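Local coordinates for protein Phthiocerol/phenolphthiocerol synthesis polyketide synthase type I PpsC (Mycobacterium tuberculosis, PDB 5NJI) that contributes a dehydratase domain that probably removes water from beta-hydroxyacyl intermediates during phthiocerol lipid assembly, here in complex with a dodecenoyl-CoA, at residues A[188-196]-A[207-215]; A[232-242]-A[282-293]. The protein carries 1 engineered substitution. All blocks are in the same frame, centred on the assembly; numbering follows the deposited sequence.

Interaction 1: residues A[188-196]-A[207-215]; sequences GPAFQGIVG and AQVRLPASA
Val195 and Arg210 cross at about a right angle, the CG1 methyl of Val195 resting on the aliphatic shaft of the arginine, 3.5 Å from its CD. Arg210 then bends at chi3 (-69°), and a water at the edge of the guanidinium, in its plane, links NH1 to Gln192 O. On the buried face Ile194 and Val209 form a non-hydrogen-bonded antiparallel pair, with Ile194 CG1 4.2 Å from Val209 CG1 while CG2 of the same isoleucine meets Ala207 CB. The hairpin is a worked example of a classic beta bulge: Val195 and Gly196 both face Gln208, whose carbonyl oxygen is gripped twice. Val195 N approaches Gln208 O almost head-on at 2.9 Å, whereas Gly196 N reaches it at 3.3 Å, tilted from the carbonyl plane. Beyond the paired strands side chains pack on backbone: the Pro212 ring lies against the carbonyl of Ala190, CG 3.2 Å from Ala190 O, a buried oxygen without a polar partner in the model, and Ser214 OG sits 3.3 Å from Ala190 CA. Ile194 packs on helices 173-182 and 226-234, Val209 leans on the latter, and strand 205-209 joins strand 281-289 through backbone bonding of Ala207 with Ala282.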
# COMPACT_ATOMS: atom_id res chain seq x y z
N GLY A 188 -7.41 12.66 -2.31
CA GLY A 188 -8.04 13.64 -1.46
C GLY A 188 -7.20 13.94 -0.23
O GLY A 188 -6.09 13.44 -0.05
N PRO A 189 -7.75 14.77 0.66
CA PRO A 189 -6.92 15.29 1.77
C PRO A 189 -6.29 14.22 2.65
O PRO A 189 -5.17 14.39 3.14
CB PRO A 189 -7.92 16.15 2.56
CG PRO A 189 -8.90 16.61 1.52
CD PRO A 189 -9.04 15.47 0.56
N ALA A 190 -6.99 13.11 2.88
CA ALA A 190 -6.45 12.09 3.76
C ALA A 190 -5.15 11.51 3.22
O ALA A 190 -4.34 11.03 4.01
CB ALA A 190 -7.48 10.99 3.98
N PHE A 191 -4.92 11.56 1.92
CA PHE A 191 -3.74 10.99 1.29
C PHE A 191 -2.68 12.02 0.95
O PHE A 191 -1.64 11.65 0.40
CB PHE A 191 -4.13 10.24 0.01
CG PHE A 191 -4.79 8.91 0.26
CD1 PHE A 191 -6.13 8.82 0.59
CD2 PHE A 191 -4.05 7.74 0.19
CE1 PHE A 191 -6.74 7.60 0.85
CE2 PHE A 191 -4.65 6.50 0.45
CZ PHE A 191 -6.00 6.43 0.77
N GLN A 192 -2.91 13.30 1.23
CA GLN A 192 -1.96 14.35 0.86
C GLN A 192 -0.94 14.55 1.98
O GLN A 192 -0.88 15.58 2.66
CB GLN A 192 -2.71 15.64 0.53
CG GLN A 192 -3.49 15.56 -0.79
CD GLN A 192 -4.43 16.75 -0.99
OE1 GLN A 192 -4.23 17.80 -0.38
NE2 GLN A 192 -5.47 16.57 -1.81
N GLY A 193 -0.11 13.53 2.14
CA GLY A 193 0.87 13.48 3.21
C GLY A 193 2.27 13.90 2.85
O GLY A 193 3.11 13.97 3.74
N ILE A 194 2.56 14.19 1.59
CA ILE A 194 3.88 14.70 1.25
C ILE A 194 3.90 16.20 1.51
O ILE A 194 3.15 16.96 0.89
CB ILE A 194 4.23 14.36 -0.21
CG1 ILE A 194 4.47 12.84 -0.30
CG2 ILE A 194 5.47 15.11 -0.64
CD1 ILE A 194 4.81 12.34 -1.66
N VAL A 195 4.75 16.63 2.44
CA VAL A 195 4.80 18.03 2.83
C VAL A 195 6.14 18.67 2.54
O VAL A 195 6.26 19.90 2.66
CB VAL A 195 4.42 18.23 4.32
CG1 VAL A 195 2.99 17.83 4.51
CG2 VAL A 195 5.33 17.44 5.25
N GLY A 196 7.13 17.90 2.15
CA GLY A 196 8.37 18.44 1.61
C GLY A 196 8.93 17.45 0.64
O GLY A 196 8.73 16.24 0.78
N ALA A 207 11.25 12.65 0.41
CA ALA A 207 10.07 13.38 0.87
C ALA A 207 10.01 13.41 2.39
O ALA A 207 10.30 12.43 3.07
CB ALA A 207 8.79 12.74 0.33
N GLN A 208 9.57 14.55 2.91
CA GLN A 208 9.10 14.64 4.27
C GLN A 208 7.62 14.32 4.27
O GLN A 208 6.88 14.90 3.48
CB GLN A 208 9.33 16.06 4.82
CG GLN A 208 9.05 16.24 6.31
CD GLN A 208 10.22 15.80 7.17
OE1 GLN A 208 11.36 15.80 6.73
NE2 GLN A 208 9.93 15.43 8.41
N VAL A 209 7.19 13.40 5.14
CA VAL A 209 5.82 12.89 5.11
C VAL A 209 5.16 13.02 6.48
O VAL A 209 5.81 13.08 7.52
CB VAL A 209 5.75 11.43 4.61
CG1 VAL A 209 6.30 11.36 3.19
CG2 VAL A 209 6.45 10.46 5.55
N ARG A 210 3.83 13.09 6.45
CA ARG A 210 3.03 13.16 7.65
C ARG A 210 1.71 12.49 7.35
O ARG A 210 1.29 12.43 6.19
CB ARG A 210 2.79 14.60 8.09
CG ARG A 210 1.74 15.29 7.26
CD ARG A 210 1.63 16.76 7.57
NE ARG A 210 1.08 17.00 8.90
CZ ARG A 210 -0.22 17.03 9.16
NH1 ARG A 210 -1.10 16.82 8.19
NH2 ARG A 210 -0.65 17.26 10.39
N LEU A 211 1.08 11.96 8.38
CA LEU A 211 -0.21 11.33 8.22
C LEU A 211 -1.30 12.36 8.49
O LEU A 211 -1.38 12.87 9.61
CB LEU A 211 -0.34 10.17 9.17
CG LEU A 211 -1.58 9.30 9.00
CD1 LEU A 211 -1.57 8.60 7.62
CD2 LEU A 211 -1.66 8.27 10.10
N PRO A 212 -2.12 12.73 7.49
CA PRO A 212 -3.16 13.72 7.76
C PRO A 212 -4.13 13.24 8.82
O PRO A 212 -4.37 12.04 8.99
CB PRO A 212 -3.85 13.89 6.40
CG PRO A 212 -2.81 13.51 5.40
CD PRO A 212 -2.05 12.39 6.06
N ALA A 213 -4.70 14.20 9.55
CA ALA A 213 -5.59 13.86 10.66
C ALA A 213 -6.77 13.02 10.20
O ALA A 213 -7.20 12.11 10.93
CB ALA A 213 -6.11 15.14 11.33
N SER A 214 -7.30 13.29 9.00
CA SER A 214 -8.47 12.56 8.52
C SER A 214 -8.16 11.12 8.15
O SER A 214 -9.08 10.38 7.81
CB SER A 214 -9.09 13.27 7.31
OG SER A 214 -8.18 13.37 6.23
N ALA A 215 -6.90 10.72 8.18
CA ALA A 215 -6.52 9.33 8.00
C ALA A 215 -6.34 8.59 9.31
O ALA A 215 -6.11 7.38 9.29
CB ALA A 215 -5.23 9.25 7.18
O HOH W 1 -1.04 16.85 4.97

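Interaction 2: residues A[232-242]-A[282-293]; sequences ALQTLGATRTA and AVGSLAAAGDRL. With 8Z2 (~{S}-[2-[3-[[(2~{R})-4-[[[(2~{R},3~{S},4~{R},5~{R})-5-(6-aminopurin-9-yl)-4-oxidanyl-3-phosphonooxy-oxolan-2-yl]methoxy-oxidanyl-phosphoryl]oxy-oxidanyl-phosphoryl]oxy-3,3-dimethyl-2-oxidanyl-butanoyl]amino]propanoylamino]ethyl] (~{E})-dodec-2-enethioate), chain B.
Thr239 holds OG1 between its own backbone N and carbonyl carbon (chi1 58°), while Leu286 extends CG anti to its N (chi1 -169°), and the two side chains cross at about a right angle, with Thr239 OG1 3.4 Å from Leu286 CB. Thr239 is the N-cap of the following helix, its OG1 accepting from Ala242 N and donating to Leu236 O at 2.8 Å. Thr235 OG1 donates to Ala232 O while CG2 rests against Ala282 CB, 3.5 Å away. Between these threonines the strand has Gly284, whose CA is approached to 3.8 Å by Leu236 CD2. Farther along, Thr241 slides past Leu293 in the opposite direction, its CG2 3.8 Å from Leu293 CD2, and a water bridges Thr241 N and Leu286 O. The helical segment also lines the pocket of the bound acyl chain: the last carbon of that chain, C12, lies 3.8 Å from Ala242 CB, and CA9 passes Gly237 N. Consistent with the hot-dog fold of dehydratases, the end of helix 226-234 and the turn after it pack against antiparallel strands: Leu236 on strands 292-300 and 306-317, Thr235 and Thr239 on strand 205-209, while Leu286 meets Met315 of strand 306-317.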
# COMPACT_ATOMS: atom_id res chain seq x y z
N ALA A 232 4.04 6.96 1.15
CA ALA A 232 5.42 6.58 0.83
C ALA A 232 5.59 6.29 -0.66
O ALA A 232 6.57 6.73 -1.27
CB ALA A 232 5.84 5.37 1.66
N LEU A 233 4.64 5.58 -1.27
CA LEU A 233 4.72 5.27 -2.70
C LEU A 233 4.62 6.50 -3.58
O LEU A 233 5.19 6.53 -4.68
CB LEU A 233 3.60 4.30 -3.09
CG LEU A 233 3.60 2.93 -2.41
CD1 LEU A 233 2.36 2.16 -2.86
CD2 LEU A 233 4.88 2.16 -2.74
N GLN A 234 3.88 7.53 -3.14
CA GLN A 234 3.72 8.74 -3.93
C GLN A 234 5.06 9.38 -4.24
O GLN A 234 5.17 10.10 -5.23
CB GLN A 234 2.85 9.74 -3.18
CG GLN A 234 1.39 9.36 -3.05
CD GLN A 234 0.69 10.25 -2.05
OE1 GLN A 234 1.18 11.32 -1.72
NE2 GLN A 234 -0.45 9.80 -1.54
N THR A 235 6.06 9.13 -3.40
CA THR A 235 7.39 9.69 -3.62
C THR A 235 7.95 9.28 -4.98
O THR A 235 8.76 10.01 -5.56
CB THR A 235 8.35 9.23 -2.52
OG1 THR A 235 8.59 7.83 -2.66
CG2 THR A 235 7.78 9.46 -1.15
N LEU A 236 7.53 8.12 -5.49
CA LEU A 236 8.03 7.65 -6.77
C LEU A 236 7.63 8.58 -7.90
O LEU A 236 8.32 8.63 -8.93
CB LEU A 236 7.52 6.24 -7.04
CG LEU A 236 8.04 5.21 -6.05
CD1 LEU A 236 7.31 3.88 -6.28
CD2 LEU A 236 9.56 5.01 -6.12
N GLY A 237 6.57 9.37 -7.70
CA GLY A 237 6.12 10.34 -8.67
C GLY A 237 7.05 11.51 -8.86
O GLY A 237 6.87 12.28 -9.81
N ALA A 238 8.02 11.68 -7.97
CA ALA A 238 8.96 12.79 -8.07
C ALA A 238 10.33 12.36 -8.57
O ALA A 238 11.22 13.21 -8.69
CB ALA A 238 9.11 13.49 -6.72
N THR A 239 10.52 11.08 -8.88
CA THR A 239 11.80 10.63 -9.42
C THR A 239 12.01 11.17 -10.83
O THR A 239 11.08 11.58 -11.52
CB THR A 239 11.87 9.11 -9.46
OG1 THR A 239 10.79 8.61 -10.24
CG2 THR A 239 11.83 8.53 -8.03
N ARG A 240 13.27 11.15 -11.26
CA ARG A 240 13.58 11.57 -12.63
C ARG A 240 12.81 10.74 -13.65
O ARG A 240 12.27 11.28 -14.62
CB ARG A 240 15.08 11.48 -12.89
CG ARG A 240 15.47 12.04 -14.28
CD ARG A 240 16.89 12.57 -14.30
NE ARG A 240 17.85 11.63 -13.73
CZ ARG A 240 19.17 11.74 -13.86
NH1 ARG A 240 19.70 12.74 -14.55
NH2 ARG A 240 19.96 10.84 -13.30
N THR A 241 12.75 9.42 -13.45
CA THR A 241 12.00 8.58 -14.38
C THR A 241 10.55 9.03 -14.47
O THR A 241 9.97 9.10 -15.56
CB THR A 241 12.09 7.12 -13.93
OG1 THR A 241 13.45 6.71 -13.94
CG2 THR A 241 11.30 6.21 -14.84
N ALA A 242 9.95 9.38 -13.33
CA ALA A 242 8.55 9.78 -13.33
C ALA A 242 8.35 11.12 -14.01
O ALA A 242 7.38 11.30 -14.75
CB ALA A 242 8.02 9.83 -11.90
N ALA A 282 10.50 9.55 3.52
CA ALA A 282 10.42 8.49 2.53
C ALA A 282 11.41 8.77 1.42
O ALA A 282 11.56 9.91 0.97
CB ALA A 282 9.00 8.38 1.97
N VAL A 283 12.11 7.72 0.98
CA VAL A 283 13.06 7.80 -0.11
C VAL A 283 12.64 6.77 -1.16
O VAL A 283 12.44 5.60 -0.83
CB VAL A 283 14.50 7.56 0.37
CG1 VAL A 283 15.48 7.71 -0.78
CG2 VAL A 283 14.84 8.51 1.50
N GLY A 284 12.46 7.22 -2.39
CA GLY A 284 11.99 6.35 -3.46
C GLY A 284 12.85 6.46 -4.70
O GLY A 284 13.29 7.55 -5.07
N SER A 285 13.10 5.31 -5.33
CA SER A 285 13.81 5.24 -6.59
C SER A 285 12.97 4.45 -7.58
O SER A 285 12.27 3.51 -7.21
CB SER A 285 15.20 4.60 -6.44
OG SER A 285 15.11 3.28 -5.94
N LEU A 286 13.04 4.86 -8.85
CA LEU A 286 12.23 4.29 -9.90
C LEU A 286 13.08 4.09 -11.14
O LEU A 286 13.90 4.96 -11.48
CB LEU A 286 11.05 5.21 -10.21
CG LEU A 286 9.91 4.72 -11.10
CD1 LEU A 286 9.09 3.66 -10.40
CD2 LEU A 286 9.03 5.87 -11.47
N ALA A 287 12.92 2.93 -11.78
CA ALA A 287 13.61 2.59 -13.02
C ALA A 287 12.62 2.01 -14.02
O ALA A 287 11.62 1.39 -13.65
CB ALA A 287 14.74 1.56 -12.76
N ALA A 288 12.88 2.25 -15.30
CA ALA A 288 12.12 1.60 -16.36
C ALA A 288 12.49 0.13 -16.46
O ALA A 288 13.66 -0.26 -16.27
CB ALA A 288 12.37 2.29 -17.70
N ALA A 289 11.49 -0.69 -16.78
CA ALA A 289 11.65 -2.12 -17.01
C ALA A 289 10.81 -2.42 -18.26
O ALA A 289 9.66 -2.84 -18.20
CB ALA A 289 11.21 -2.95 -15.81
N GLY A 290 11.39 -2.14 -19.42
CA GLY A 290 10.63 -2.23 -20.65
C GLY A 290 9.47 -1.25 -20.61
O GLY A 290 9.65 -0.04 -20.38
N ASP A 291 8.26 -1.77 -20.79
CA ASP A 291 7.06 -0.95 -20.81
C ASP A 291 6.51 -0.72 -19.42
O ASP A 291 5.50 -0.03 -19.27
CB ASP A 291 5.97 -1.59 -21.68
CG ASP A 291 5.51 -2.93 -21.16
OD1 ASP A 291 6.26 -3.58 -20.39
OD2 ASP A 291 4.40 -3.35 -21.55
N ARG A 292 7.14 -1.27 -18.40
CA ARG A 292 6.71 -1.11 -17.02
C ARG A 292 7.73 -0.27 -16.26
O ARG A 292 8.80 0.08 -16.78
CB ARG A 292 6.51 -2.47 -16.37
CG ARG A 292 5.36 -3.22 -17.01
CD ARG A 292 4.72 -4.21 -16.09
NE ARG A 292 3.39 -4.56 -16.60
CZ ARG A 292 2.64 -5.53 -16.10
NH1 ARG A 292 3.07 -6.25 -15.09
NH2 ARG A 292 1.44 -5.76 -16.64
N LEU A 293 7.37 0.06 -15.02
CA LEU A 293 8.24 0.79 -14.11
C LEU A 293 8.41 -0.03 -12.84
O LEU A 293 7.46 -0.70 -12.40
CB LEU A 293 7.66 2.17 -13.78
CG LEU A 293 7.36 3.03 -14.99
CD1 LEU A 293 6.43 4.16 -14.58
CD2 LEU A 293 8.62 3.59 -15.61
C2 8Z2 B . -2.09 -14.81 -11.94
C4 8Z2 B . -2.98 -13.53 -13.69
C5 8Z2 B . -3.90 -14.45 -13.89
C6 8Z2 B . -3.93 -15.54 -13.16
C8 8Z2 B . -4.25 -12.94 -15.33
C10 8Z2 B . 3.92 7.50 -10.42
C11 8Z2 B . 5.15 7.35 -11.21
C12 8Z2 B . 4.90 7.71 -12.63
N9 8Z2 B . -3.24 -12.57 -14.55
N7 8Z2 B . -4.69 -14.07 -14.86
N3 8Z2 B . -2.06 -13.69 -12.73
N1 8Z2 B . -3.05 -15.75 -12.19
N6 8Z2 B . -4.90 -16.36 -13.47
C1' 8Z2 B . -2.08 -11.50 -14.25
C2' 8Z2 B . -0.99 -12.13 -15.04
O2' 8Z2 B . 0.03 -12.04 -14.05
C3' 8Z2 B . -0.92 -11.18 -16.34
O3' 8Z2 B . -0.27 -11.92 -17.42
C4' 8Z2 B . -0.52 -9.83 -15.45
O4' 8Z2 B . -1.63 -9.97 -14.44
C5' 8Z2 B . -0.54 -8.38 -15.91
O5' 8Z2 B . -1.77 -7.88 -16.30
P1 8Z2 B . -2.65 -8.42 -17.36
O11 8Z2 B . -3.41 -9.35 -16.53
O12 8Z2 B . -2.04 -9.30 -18.39
O6 8Z2 B . -3.64 -7.24 -18.09
P2 8Z2 B . -5.21 -7.16 -17.73
O21 8Z2 B . -5.75 -8.46 -17.01
O22 8Z2 B . -6.27 -6.85 -18.61
O7 8Z2 B . -5.01 -5.90 -16.71
CPA 8Z2 B . -3.86 -5.06 -16.53
CPB 8Z2 B . -4.31 -4.06 -15.42
CP8 8Z2 B . -4.74 -4.92 -14.22
CP7 8Z2 B . -3.21 -3.13 -15.02
CP9 8Z2 B . -5.49 -3.26 -15.95
OP3 8Z2 B . -3.63 -5.64 -13.85
CP6 8Z2 B . -5.26 -4.10 -13.00
OP2 8Z2 B . -6.22 -3.43 -13.14
NP2 8Z2 B . -4.72 -4.35 -11.82
CP5 8Z2 B . -5.11 -3.75 -10.56
CP4 8Z2 B . -4.26 -2.53 -10.29
CP3 8Z2 B . -4.71 -1.92 -8.94
OP1 8Z2 B . -5.81 -2.11 -8.54
NP1 8Z2 B . -3.86 -1.16 -8.29
CP2 8Z2 B . -4.17 -0.58 -7.02
CP1 8Z2 B . -5.05 0.60 -7.14
S 8Z2 B . -4.20 1.98 -7.98
P3 8Z2 B . -1.12 -13.38 -17.91
O31 8Z2 B . -2.72 -12.83 -17.93
O32 8Z2 B . -1.22 -14.43 -16.99
O33 8Z2 B . -0.86 -13.98 -19.22
CA1 8Z2 B . -3.24 2.46 -6.88
CA2 8Z2 B . -2.41 3.64 -7.24
OA1 8Z2 B . -3.08 2.02 -5.79
CA3 8Z2 B . -1.43 4.11 -6.24
CA4 8Z2 B . -0.58 5.25 -6.62
CA5 8Z2 B . 0.55 5.51 -5.66
CA6 8Z2 B . 1.41 6.65 -6.15
CA7 8Z2 B . 2.35 6.20 -7.29
CA8 8Z2 B . 2.88 7.36 -8.11
CA9 8Z2 B . 4.08 7.01 -9.02
O HOH W 2 14.68 7.85 -11.86

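The two interactions are both partly buried and meet in one antiparallel arrangement, since strand 205-209 of interaction 1 is the sheet neighbour of strand 281-289 in interaction 2. They also touch directly: Gln234 NE2 probably bonds to Phe191 O, and Ile194 CD1 packs on Gln234 CB. Their chemistry follows their place. Interaction 1, strand against strand at a hairpin, is held by backbone hydrogen bonds and has a solvent-facing side at Val195 and Arg210. Interaction 2, helical turns against two strands, is carried mainly by methyl groups, with a bridging water and bonds made within the helical segment, which also borders the bound acyl chain.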